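PDB 7C90: cytochrome c, mono-and diheme variant from Methylophaga aminisulfidivorans MP, which probably carries electrons through its covalently attached heme c, as a cytochrome cL of the methanol oxidation system of a marine methylotroph. Local coordinates for residues 90-95 with 100-105; 56-61 with 68-73; 157-162 with 171-176; 122-127 with 133-138. One frame throughout, in Å; residues are numbered along the deposited sequence.

Contact 1: 90-95 with 100-105. With NA (sodium ion), chain L; HEC (heme c), chain E.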
# COMPACT_ATOMS: atom_id res chain seq x y z
N GLY A 90 9.53 -2.98 5.46
CA GLY A 90 8.21 -2.36 5.77
C GLY A 90 7.21 -2.59 4.64
O GLY A 90 6.04 -2.78 4.94
N CYS A 91 7.64 -2.61 3.38
CA CYS A 91 6.73 -2.83 2.24
C CYS A 91 6.85 -4.24 1.67
O CYS A 91 5.89 -4.65 1.04
CB CYS A 91 7.01 -1.81 1.14
SG CYS A 91 6.75 -0.12 1.68
N HIS A 92 8.02 -4.90 1.75
CA HIS A 92 8.23 -6.20 1.06
C HIS A 92 8.23 -7.39 2.05
O HIS A 92 8.29 -8.54 1.60
CB HIS A 92 9.50 -6.11 0.21
CG HIS A 92 9.34 -5.26 -1.02
ND1 HIS A 92 8.70 -5.74 -2.13
CD2 HIS A 92 9.76 -4.00 -1.32
CE1 HIS A 92 8.72 -4.81 -3.08
NE2 HIS A 92 9.38 -3.70 -2.61
N GLY A 93 8.15 -7.15 3.36
CA GLY A 93 8.12 -8.24 4.36
C GLY A 93 9.53 -8.61 4.81
O GLY A 93 10.45 -8.52 3.97
N HIS A 94 9.70 -9.01 6.08
CA HIS A 94 11.02 -9.32 6.70
C HIS A 94 11.65 -10.56 6.03
O HIS A 94 12.86 -10.66 6.11
CB HIS A 94 10.91 -9.42 8.22
CG HIS A 94 10.83 -8.08 8.89
ND1 HIS A 94 9.62 -7.49 9.18
CD2 HIS A 94 11.79 -7.23 9.32
CE1 HIS A 94 9.84 -6.33 9.77
NE2 HIS A 94 11.16 -6.15 9.90
N HIS A 95 10.88 -11.37 5.32
CA HIS A 95 11.38 -12.55 4.56
C HIS A 95 11.21 -12.36 3.04
O HIS A 95 11.25 -13.37 2.33
CB HIS A 95 10.67 -13.83 5.03
CG HIS A 95 10.74 -13.96 6.50
ND1 HIS A 95 9.71 -13.55 7.32
CD2 HIS A 95 11.74 -14.36 7.31
CE1 HIS A 95 10.05 -13.72 8.57
NE2 HIS A 95 11.31 -14.22 8.59
N LEU A 100 2.96 -4.90 1.16
CA LEU A 100 2.37 -3.83 0.30
C LEU A 100 2.89 -3.99 -1.13
O LEU A 100 2.09 -3.93 -2.07
CB LEU A 100 2.76 -2.45 0.85
CG LEU A 100 2.21 -1.27 0.05
CD1 LEU A 100 1.14 -0.53 0.83
CD2 LEU A 100 3.32 -0.31 -0.33
N GLY A 101 4.20 -4.14 -1.27
CA GLY A 101 4.86 -4.50 -2.53
C GLY A 101 4.92 -6.02 -2.66
O GLY A 101 4.60 -6.76 -1.73
N PRO A 102 5.30 -6.52 -3.84
CA PRO A 102 5.39 -7.96 -4.05
C PRO A 102 6.47 -8.73 -3.27
O PRO A 102 7.38 -8.20 -2.65
CB PRO A 102 5.61 -8.08 -5.56
CG PRO A 102 6.15 -6.72 -6.00
CD PRO A 102 5.51 -5.73 -5.06
N ALA A 103 6.30 -10.05 -3.29
CA ALA A 103 7.34 -11.01 -2.88
C ALA A 103 8.54 -10.77 -3.81
O ALA A 103 8.30 -10.52 -5.02
CB ALA A 103 6.80 -12.42 -2.97
N LEU A 104 9.75 -10.77 -3.26
CA LEU A 104 11.01 -10.62 -4.05
C LEU A 104 11.78 -11.94 -4.13
O LEU A 104 12.81 -11.93 -4.79
CB LEU A 104 11.86 -9.54 -3.39
CG LEU A 104 11.17 -8.18 -3.30
CD1 LEU A 104 12.12 -7.15 -2.70
CD2 LEU A 104 10.69 -7.74 -4.67
N GLY A 105 11.31 -13.02 -3.49
CA GLY A 105 12.03 -14.30 -3.34
C GLY A 105 11.53 -15.38 -4.29
O GLY A 105 12.10 -16.48 -4.31
NA NA L . 6.75 -11.56 -7.28
FE HEC E . 9.75 -2.11 -3.68
CHA HEC E . 8.15 -3.15 -6.54
CHB HEC E . 12.45 -3.94 -4.50
CHC HEC E . 11.47 -0.64 -1.09
CHD HEC E . 6.82 -0.86 -2.49
NA HEC E . 10.21 -3.29 -5.29
C1A HEC E . 9.48 -3.64 -6.33
C2A HEC E . 10.14 -4.53 -7.31
C3A HEC E . 11.45 -4.73 -6.71
C4A HEC E . 11.34 -3.98 -5.44
CMA HEC E . 12.61 -5.56 -7.14
CAA HEC E . 9.63 -5.05 -8.59
CBA HEC E . 9.37 -6.52 -8.30
CGA HEC E . 8.95 -7.27 -9.52
O1A HEC E . 9.26 -6.82 -10.64
O2A HEC E . 8.23 -8.28 -9.34
NB HEC E . 11.65 -2.28 -2.94
C1B HEC E . 12.58 -3.10 -3.34
C2B HEC E . 13.83 -3.07 -2.56
C3B HEC E . 13.54 -2.05 -1.55
C4B HEC E . 12.19 -1.64 -1.89
CMB HEC E . 15.07 -3.89 -2.77
CAB HEC E . 14.47 -1.54 -0.44
CBB HEC E . 15.61 -0.76 -1.00
NC HEC E . 9.23 -0.97 -2.08
C1C HEC E . 10.06 -0.43 -1.18
C2C HEC E . 9.42 0.38 -0.13
C3C HEC E . 8.02 0.32 -0.56
C4C HEC E . 8.01 -0.53 -1.75
CMC HEC E . 10.12 1.06 1.00
CAC HEC E . 6.89 0.93 0.23
CBC HEC E . 7.07 2.39 0.52
ND HEC E . 7.81 -2.05 -4.39
C1D HEC E . 6.76 -1.52 -3.79
C2D HEC E . 5.53 -1.57 -4.56
C3D HEC E . 5.91 -2.24 -5.78
C4D HEC E . 7.34 -2.46 -5.55
CMD HEC E . 4.22 -1.01 -4.15
CAD HEC E . 5.11 -2.51 -6.98
CBD HEC E . 5.47 -1.34 -7.91
CGD HEC E . 5.22 -1.56 -9.39
O1D HEC E . 4.49 -2.49 -9.76
O2D HEC E . 5.71 -0.77 -10.25
O HOH W 1 9.22 -10.11 -7.71
O HOH W 2 4.02 -11.93 -7.01
O HOH W 3 5.56 -9.81 -8.58
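The carbonyl oxygen of Cys91 is gripped by two consecutive backbone amides. Leu100 N and Gly101 N reach Cys91 O from opposite faces of its carbonyl plane, each donor tilted by roughly 30°, and the Gly101 N–Cys91 O distance is 2.9 Å. This fork ties the end of helix 89-92 to the loop on the His92 side of the heme. A straighter bond fixes the histidine: His92 ND1 donates to Pro102 O at 2.8 Å with an N-H...O angle of 170°, the acceptor lying in the imidazole plane and the proton directed at a carbonyl lone pair. The ring's rotation is therefore set from behind while His92 NE2 binds the heme iron; Met132 is the other axial ligand. Leu104 CD1 sits over one imidazole face, 3.9 Å from the ring centroid, in a CH-pi contact. Cys91 SG, placed beside its own backbone N (chi1 -62°), forms the 1.8 Å thioether to heme CAC, and Leu100 CD2 packs against that sulfur at 4.0 Å. Further along, Ala103 O ligates a sodium ion, two of whose waters donate to the heme propionate oxygen O2A. Cys91 and His92 close the CXXCH motif of c-type cytochromes. The hydrogen bond at ND1 would be expected to give the imidazole some imidazolate character, strengthening its donation to iron and tending to stabilise the oxidised heme.

Contact 2: 56-61 with 68-73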
# COMPACT_ATOMS: atom_id res chain seq x y z
N THR A 56 33.64 1.31 -4.79
CA THR A 56 34.11 -0.07 -4.49
C THR A 56 34.34 -0.85 -5.79
O THR A 56 33.89 -0.40 -6.86
CB THR A 56 33.09 -0.80 -3.61
OG1 THR A 56 31.94 -1.03 -4.43
CG2 THR A 56 32.71 -0.02 -2.38
N GLU A 57 34.98 -2.01 -5.68
CA GLU A 57 35.28 -2.92 -6.81
C GLU A 57 33.96 -3.51 -7.34
O GLU A 57 33.81 -3.61 -8.56
CB GLU A 57 36.24 -4.01 -6.34
CG GLU A 57 36.48 -5.09 -7.38
CD GLU A 57 37.22 -6.33 -6.90
OE1 GLU A 57 37.43 -6.47 -5.68
OE2 GLU A 57 37.56 -7.16 -7.76
N ALA A 58 33.03 -3.92 -6.47
CA ALA A 58 31.70 -4.44 -6.86
C ALA A 58 30.95 -3.38 -7.69
O ALA A 58 30.39 -3.73 -8.75
CB ALA A 58 30.92 -4.87 -5.66
N VAL A 59 30.98 -2.12 -7.27
CA VAL A 59 30.23 -1.06 -8.01
C VAL A 59 30.91 -0.85 -9.36
O VAL A 59 30.20 -0.83 -10.40
CB VAL A 59 30.11 0.22 -7.17
CG1 VAL A 59 29.70 1.41 -8.02
CG2 VAL A 59 29.14 0.03 -6.00
N GLU A 60 32.23 -0.72 -9.40
CA GLU A 60 32.93 -0.47 -10.70
C GLU A 60 32.66 -1.67 -11.63
O GLU A 60 32.29 -1.47 -12.82
CB GLU A 60 34.41 -0.17 -10.48
CG GLU A 60 35.19 0.05 -11.77
CD GLU A 60 36.71 0.14 -11.60
OE1 GLU A 60 37.16 0.77 -10.62
OE2 GLU A 60 37.44 -0.43 -12.45
N HIS A 61 32.75 -2.89 -11.10
CA HIS A 61 32.49 -4.14 -11.86
C HIS A 61 31.05 -4.10 -12.42
O HIS A 61 30.84 -4.43 -13.61
CB HIS A 61 32.72 -5.38 -11.01
CG HIS A 61 32.63 -6.64 -11.80
ND1 HIS A 61 33.55 -6.96 -12.78
CD2 HIS A 61 31.72 -7.65 -11.80
CE1 HIS A 61 33.23 -8.11 -13.32
NE2 HIS A 61 32.12 -8.56 -12.73
N ASN A 68 26.77 -8.68 -10.39
CA ASN A 68 26.85 -8.32 -8.95
C ASN A 68 27.82 -9.28 -8.25
O ASN A 68 27.40 -10.39 -7.98
CB ASN A 68 25.47 -8.33 -8.29
CG ASN A 68 25.54 -7.88 -6.85
OD1 ASN A 68 26.63 -7.59 -6.35
ND2 ASN A 68 24.39 -7.79 -6.19
N LEU A 69 29.07 -8.86 -8.01
CA LEU A 69 30.12 -9.70 -7.38
C LEU A 69 29.66 -10.15 -6.00
O LEU A 69 30.23 -11.12 -5.52
CB LEU A 69 31.42 -8.90 -7.20
CG LEU A 69 32.21 -8.61 -8.47
CD1 LEU A 69 33.56 -8.01 -8.10
CD2 LEU A 69 32.35 -9.86 -9.33
N TYR A 70 28.74 -9.44 -5.35
CA TYR A 70 28.37 -9.78 -3.96
C TYR A 70 27.45 -11.00 -3.91
O TYR A 70 27.29 -11.48 -2.80
CB TYR A 70 27.73 -8.62 -3.19
CG TYR A 70 28.62 -7.43 -2.92
CD1 TYR A 70 29.94 -7.57 -2.47
CD2 TYR A 70 28.13 -6.16 -3.11
CE1 TYR A 70 30.73 -6.45 -2.22
CE2 TYR A 70 28.90 -5.04 -2.85
CZ TYR A 70 30.20 -5.18 -2.40
OH TYR A 70 30.92 -4.05 -2.16
N ASN A 71 26.92 -11.51 -5.04
CA ASN A 71 26.01 -12.68 -5.03
C ASN A 71 26.64 -13.89 -4.32
O ASN A 71 25.87 -14.73 -3.82
CB ASN A 71 25.52 -13.06 -6.43
CG ASN A 71 24.51 -12.06 -6.96
OD1 ASN A 71 23.95 -11.29 -6.18
ND2 ASN A 71 24.29 -12.06 -8.27
N THR A 72 27.97 -14.02 -4.30
CA THR A 72 28.68 -15.23 -3.80
C THR A 72 29.36 -14.93 -2.45
O THR A 72 30.02 -15.82 -1.92
CB THR A 72 29.68 -15.76 -4.84
OG1 THR A 72 30.49 -14.69 -5.32
CG2 THR A 72 29.01 -16.37 -6.05
N ASP A 73 29.17 -13.73 -1.90
CA ASP A 73 30.00 -13.22 -0.78
C ASP A 73 29.14 -13.23 0.48
O ASP A 73 28.24 -12.39 0.60
CB ASP A 73 30.62 -11.86 -1.16
CG ASP A 73 31.30 -11.13 -0.01
OD1 ASP A 73 31.15 -11.57 1.16
OD2 ASP A 73 31.98 -10.10 -0.28
O HOH W 4 29.75 -6.33 -9.02
O HOH W 5 33.43 -4.03 -3.44
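Ala58 CB rests over one face of the Tyr70 ring, offset toward the rim on the phenol side: CB is 3.6 Å from the ring centroid, 25° off the normal, and its nearest ring atom is Tyr70 CZ at 3.4 Å. The arrangement is a CH-pi contact between the first turn of helix 57-65 and the loop after that helix. Alongside it, Leu69 brings both methyls to His61. Leu69 CD2 lies 3.4 Å from His61 CD2, obliquely to the imidazole, while Leu69 CD1 lies by the CB of the same histidine; the two side chains cross at about a right angle. His61 CG stands anti to the backbone N (chi1 -173°), which swings the ring toward the leucine, and NE2 is held by Glu67. No direct hydrogen bond joins the segments, but two waters bridge them. One donates to Ala58 O at 2.7 Å and accepts from Leu69 N, and the other accepts from Ala58 N and donates to Tyr70 OH at 2.8 Å. Both backbone groups of Ala58 thus look across to 68-73 through water. Each segment has a local side-chain-to-backbone bond: Thr56 is the N-cap of helix 57-65, its OG1 accepting from Val59 N at 3.2 Å, and Asn68 forms an Asx turn, its OD1 accepting from Tyr70 N with the donor above the amide carbonyl plane. Asp73, the N-cap of the next helix, 74-87, bonds Ala76 N. The polar ends of Thr56 and Tyr70 converge on Asp142 OD1, at the start of helix 141-153, and the ring of Tyr70 also meets His146 of that helix.

Contact 3: 157-162 with 171-176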
# COMPACT_ATOMS: atom_id res chain seq x y z
N GLY A 157 12.45 -19.78 -5.72
CA GLY A 157 11.90 -20.13 -7.03
C GLY A 157 12.75 -21.17 -7.75
O GLY A 157 13.66 -21.74 -7.14
N SER A 158 12.47 -21.41 -9.02
CA SER A 158 13.12 -22.44 -9.86
C SER A 158 14.45 -21.90 -10.39
O SER A 158 14.54 -20.68 -10.67
CB SER A 158 12.21 -22.86 -10.97
OG SER A 158 12.21 -21.89 -12.00
N ALA A 159 15.45 -22.77 -10.54
CA ALA A 159 16.79 -22.43 -11.08
C ALA A 159 16.64 -21.98 -12.54
O ALA A 159 17.45 -21.16 -12.99
CB ALA A 159 17.70 -23.62 -10.98
N ASP A 160 15.66 -22.52 -13.24
CA ASP A 160 15.47 -22.30 -14.70
C ASP A 160 15.14 -20.83 -14.95
O ASP A 160 15.41 -20.34 -16.04
CB ASP A 160 14.40 -23.25 -15.26
CG ASP A 160 14.46 -24.65 -14.66
OD1 ASP A 160 14.04 -24.81 -13.49
OD2 ASP A 160 14.95 -25.56 -15.36
N LYS A 161 14.52 -20.14 -13.99
CA LYS A 161 14.04 -18.75 -14.20
C LYS A 161 15.04 -17.76 -13.57
O LYS A 161 14.81 -16.57 -13.75
CB LYS A 161 12.62 -18.56 -13.68
CG LYS A 161 11.57 -19.48 -14.31
CD LYS A 161 10.14 -18.97 -14.21
CE LYS A 161 9.14 -20.04 -13.80
NZ LYS A 161 7.87 -19.45 -13.29
N ALA A 162 16.10 -18.24 -12.90
CA ALA A 162 17.08 -17.42 -12.17
C ALA A 162 18.13 -16.86 -13.13
O ALA A 162 19.26 -17.40 -13.18
CB ALA A 162 17.71 -18.22 -11.06
N ALA A 171 22.87 -25.61 -12.13
CA ALA A 171 23.08 -27.07 -11.99
C ALA A 171 23.25 -27.42 -10.51
O ALA A 171 22.77 -28.50 -10.13
CB ALA A 171 24.26 -27.52 -12.83
N ASN A 172 23.86 -26.53 -9.70
CA ASN A 172 24.20 -26.77 -8.27
C ASN A 172 23.31 -25.99 -7.29
O ASN A 172 23.73 -25.83 -6.14
CB ASN A 172 25.66 -26.42 -8.00
CG ASN A 172 26.58 -27.20 -8.91
OD1 ASN A 172 27.51 -26.65 -9.50
ND2 ASN A 172 26.28 -28.48 -9.07
N PHE A 173 22.13 -25.53 -7.71
CA PHE A 173 21.26 -24.61 -6.94
C PHE A 173 20.18 -25.40 -6.18
O PHE A 173 19.51 -26.24 -6.80
CB PHE A 173 20.65 -23.57 -7.89
CG PHE A 173 19.57 -22.72 -7.26
CD1 PHE A 173 19.91 -21.65 -6.44
CD2 PHE A 173 18.23 -23.01 -7.47
CE1 PHE A 173 18.92 -20.88 -5.85
CE2 PHE A 173 17.25 -22.24 -6.88
CZ PHE A 173 17.59 -21.19 -6.07
N LYS A 174 19.99 -25.12 -4.89
CA LYS A 174 18.80 -25.57 -4.11
C LYS A 174 17.96 -24.36 -3.71
O LYS A 174 18.47 -23.43 -3.08
CB LYS A 174 19.23 -26.38 -2.89
CG LYS A 174 18.40 -27.63 -2.61
CD LYS A 174 17.10 -27.39 -1.86
CE LYS A 174 16.58 -28.63 -1.16
NZ LYS A 174 16.57 -29.81 -2.05
N PRO A 175 16.67 -24.31 -4.10
CA PRO A 175 15.77 -23.25 -3.65
C PRO A 175 15.84 -23.10 -2.12
O PRO A 175 15.89 -24.11 -1.43
CB PRO A 175 14.37 -23.69 -4.11
CG PRO A 175 14.65 -24.60 -5.29
CD PRO A 175 16.00 -25.24 -5.02
N ALA A 176 15.90 -21.86 -1.64
CA ALA A 176 15.90 -21.56 -0.19
C ALA A 176 14.50 -21.87 0.37
O ALA A 176 13.60 -22.26 -0.42
CB ALA A 176 16.31 -20.14 0.09
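Apolar packing joins Phe173 to Ala159. The methyl CB of Ala159 lies 3.6 Å from Phe173 CD2, approaching the ring obliquely, and the same ring carbon is 3.9 Å from Ala159 CA, so one ortho corner of the phenyl bears on the alanine. Phe173 reaches this position with CG anti to its backbone N (chi1 171°), which carries the ring across to 157-162; it also touches Leu165.

Carbonyl contacts form the second group. Gly157 O lies at the edge of the Phe173 ring, in its plane, 3.6 Å from CE2 and 4.1 Å from CZ. The oxygen thus meets the positively polarised C-H rim and avoids the pi cloud. Pro175 approaches that oxygen too, its CG 3.5 Å and its CB 3.7 Å from Gly157 O, so phenyl rim and pyrrolidine ring share a single backbone acceptor as neighbour. These are van der Waals or weakly electrostatic contacts.

Hydrogen bonding contributes nothing directly across the pair; it acts within and around it. Ala162 N donates to Ala159 O at 3.2 Å, turning the chain just after the alanine. Ser158 N is bonded to Asp107 and Ser158 O to Tyr155, which fixes the backbone between the two touching residues. On the other segment, Ala176 pairs through its backbone with Tyr155.

The contact buries 175 Å² in all and has no fully buried participant. It is surface packing between two irregular segments on either side of helix 167-171, in the C-terminal part of the chain after helix 141-153, outside the heme and sodium sites, Gly157 being about 8 Å from a bound sodium ion.

Contact 4: 122-127 with 133-138. With HEC (heme c), chain E.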
# COMPACT_ATOMS: atom_id res chain seq x y z
N GLU A 122 18.22 -1.45 -11.67
CA GLU A 122 17.45 -0.32 -12.27
C GLU A 122 16.19 -0.08 -11.46
O GLU A 122 15.88 1.08 -11.23
CB GLU A 122 17.09 -0.56 -13.74
CG GLU A 122 18.33 -0.57 -14.61
CD GLU A 122 18.19 -1.27 -15.95
OE1 GLU A 122 17.29 -2.14 -16.09
OE2 GLU A 122 19.00 -0.96 -16.86
N THR A 123 15.49 -1.14 -11.06
CA THR A 123 14.18 -1.02 -10.38
C THR A 123 14.46 -0.35 -9.02
O THR A 123 13.73 0.57 -8.62
CB THR A 123 13.46 -2.37 -10.31
OG1 THR A 123 13.13 -2.82 -11.62
CG2 THR A 123 12.22 -2.31 -9.45
N ILE A 124 15.49 -0.78 -8.32
CA ILE A 124 15.80 -0.23 -6.98
C ILE A 124 16.31 1.20 -7.14
O ILE A 124 15.79 2.12 -6.43
CB ILE A 124 16.81 -1.11 -6.22
CG1 ILE A 124 16.22 -2.51 -6.00
CG2 ILE A 124 17.19 -0.46 -4.90
CD1 ILE A 124 17.24 -3.56 -5.56
N TYR A 125 17.30 1.41 -8.01
CA TYR A 125 17.94 2.74 -8.15
C TYR A 125 16.89 3.79 -8.57
O TYR A 125 16.81 4.86 -7.87
CB TYR A 125 19.15 2.61 -9.09
CG TYR A 125 19.97 3.85 -9.19
CD1 TYR A 125 20.95 4.17 -8.27
CD2 TYR A 125 19.72 4.75 -10.21
CE1 TYR A 125 21.67 5.35 -8.37
CE2 TYR A 125 20.43 5.92 -10.33
CZ TYR A 125 21.41 6.23 -9.41
OH TYR A 125 22.09 7.42 -9.57
N GLY A 126 16.16 3.51 -9.67
CA GLY A 126 15.26 4.45 -10.39
C GLY A 126 13.82 4.37 -9.93
O GLY A 126 13.06 5.24 -10.28
N GLY A 127 13.45 3.36 -9.14
CA GLY A 127 12.08 3.18 -8.65
C GLY A 127 11.17 2.60 -9.72
O GLY A 127 11.62 2.31 -10.81
N GLY A 133 9.41 4.01 -4.68
CA GLY A 133 10.20 5.20 -5.03
C GLY A 133 11.63 4.89 -5.41
O GLY A 133 12.11 3.85 -5.06
N PRO A 134 12.33 5.77 -6.13
CA PRO A 134 13.73 5.55 -6.43
C PRO A 134 14.54 5.62 -5.13
O PRO A 134 14.22 6.39 -4.28
CB PRO A 134 14.06 6.68 -7.40
CG PRO A 134 13.07 7.75 -7.07
CD PRO A 134 11.81 7.00 -6.70
N GLN A 135 15.57 4.80 -5.01
CA GLN A 135 16.38 4.78 -3.77
C GLN A 135 17.73 5.46 -3.99
O GLN A 135 18.54 5.38 -3.11
CB GLN A 135 16.59 3.35 -3.31
CG GLN A 135 15.29 2.62 -3.09
CD GLN A 135 14.68 2.97 -1.76
OE1 GLN A 135 15.33 3.50 -0.88
NE2 GLN A 135 13.42 2.66 -1.60
N TYR A 136 17.93 6.11 -5.13
CA TYR A 136 19.24 6.73 -5.43
C TYR A 136 19.67 7.73 -4.35
O TYR A 136 20.84 7.86 -4.14
CB TYR A 136 19.30 7.27 -6.86
CG TYR A 136 18.42 8.46 -7.18
CD1 TYR A 136 18.86 9.74 -6.95
CD2 TYR A 136 17.17 8.30 -7.73
CE1 TYR A 136 18.08 10.84 -7.24
CE2 TYR A 136 16.37 9.39 -8.03
CZ TYR A 136 16.84 10.66 -7.78
OH TYR A 136 16.08 11.75 -8.07
N ASN A 137 18.74 8.39 -3.67
CA ASN A 137 19.11 9.40 -2.64
C ASN A 137 19.21 8.77 -1.25
O ASN A 137 19.78 9.41 -0.37
CB ASN A 137 18.19 10.62 -2.69
CG ASN A 137 18.69 11.62 -3.70
OD1 ASN A 137 19.88 11.67 -3.96
ND2 ASN A 137 17.79 12.38 -4.30
N ASN A 138 18.67 7.57 -1.06
CA ASN A 138 18.54 6.90 0.25
C ASN A 138 19.72 5.95 0.50
O ASN A 138 20.04 5.73 1.68
CB ASN A 138 17.24 6.10 0.34
CG ASN A 138 16.01 6.96 0.29
OD1 ASN A 138 16.08 8.17 0.51
ND2 ASN A 138 14.87 6.33 0.02
FE HEC E . 9.75 -2.11 -3.68
CHA HEC E . 8.15 -3.15 -6.54
CHB HEC E . 12.45 -3.94 -4.50
CHC HEC E . 11.47 -0.64 -1.09
CHD HEC E . 6.82 -0.86 -2.49
NA HEC E . 10.21 -3.29 -5.29
C1A HEC E . 9.48 -3.64 -6.33
C2A HEC E . 10.14 -4.53 -7.31
C3A HEC E . 11.45 -4.73 -6.71
C4A HEC E . 11.34 -3.98 -5.44
CMA HEC E . 12.61 -5.56 -7.14
CAA HEC E . 9.63 -5.05 -8.59
CBA HEC E . 9.37 -6.52 -8.30
CGA HEC E . 8.95 -7.27 -9.52
O1A HEC E . 9.26 -6.82 -10.64
O2A HEC E . 8.23 -8.28 -9.34
NB HEC E . 11.65 -2.28 -2.94
C1B HEC E . 12.58 -3.10 -3.34
C2B HEC E . 13.83 -3.07 -2.56
C3B HEC E . 13.54 -2.05 -1.55
C4B HEC E . 12.19 -1.64 -1.89
CMB HEC E . 15.07 -3.89 -2.77
CAB HEC E . 14.47 -1.54 -0.44
CBB HEC E . 15.61 -0.76 -1.00
NC HEC E . 9.23 -0.97 -2.08
C1C HEC E . 10.06 -0.43 -1.18
C2C HEC E . 9.42 0.38 -0.13
C3C HEC E . 8.02 0.32 -0.56
C4C HEC E . 8.01 -0.53 -1.75
CMC HEC E . 10.12 1.06 1.00
CAC HEC E . 6.89 0.93 0.23
CBC HEC E . 7.07 2.39 0.52
ND HEC E . 7.81 -2.05 -4.39
C1D HEC E . 6.76 -1.52 -3.79
C2D HEC E . 5.53 -1.57 -4.56
C3D HEC E . 5.91 -2.24 -5.78
C4D HEC E . 7.34 -2.46 -5.55
CMD HEC E . 4.22 -1.01 -4.15
CAD HEC E . 5.11 -2.51 -6.98
CBD HEC E . 5.47 -1.34 -7.91
CGD HEC E . 5.22 -1.56 -9.39
O1D HEC E . 4.49 -2.49 -9.76
O2D HEC E . 5.71 -0.77 -10.25
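Tyr125 and Tyr136 make the tight, bonded side of this contact. Tyr136 CB sits over one face of the Tyr125 ring, 3.6 Å from its centroid and 20° off the normal, in a CH-pi contact. The Tyr136 ring turns away from that face (chi1 68°) and meets Tyr125 O with its edge, CD2 lying 3.5 Å from that oxygen; the ring planes stand obliquely at 39°. Tyr125 OH is held by Phe49 O and Asp46 O. Beside the rings, Gln135 N donates to Ile124 O at 3.0 Å, in the carbonyl plane, and weaker bonds run from Gln135 N and Tyr136 N to Tyr125 O.

The solvent side lies at Pro134, which is exposed and joined by no polar bond across the contact, although its CB still touches Tyr125 O at 3.3 Å and Gly126 O at 3.4 Å. Gly127, at positive phi, ends the helix, and its backbone passes directly against Pro134.

On the heme side, Ile124 CD1 lies 3.5 Å from heme methyl CMB, and Gln135 NE2 approaches heme CHC. Carbonyls near the end of helix 117-126 thus find donors in the segment after Met132, which probably helps to position that axial ligand.

In the fold
From the N terminus, the contacts close four successive short loops, none nesting within or crossing another. Contact 2 comes first, folding the chain back after helix 57-65 just before helix 74-87. Contact 1 then closes the turn after helix 89-92, and contact 4 the one between helices 117-126 and 141-153. Contact 3 comes last, bracketing helix 167-171. Contacts 1 and 4, their centres 16 Å apart, both touch the heme: contact 1 supplies His92, and contact 4 spans the loop bearing Met132. Contacts 2 and 3 lie at the surface; contact 2 is on the opposite side of the chain's centre from contact 1, and contact 3 from contact 4.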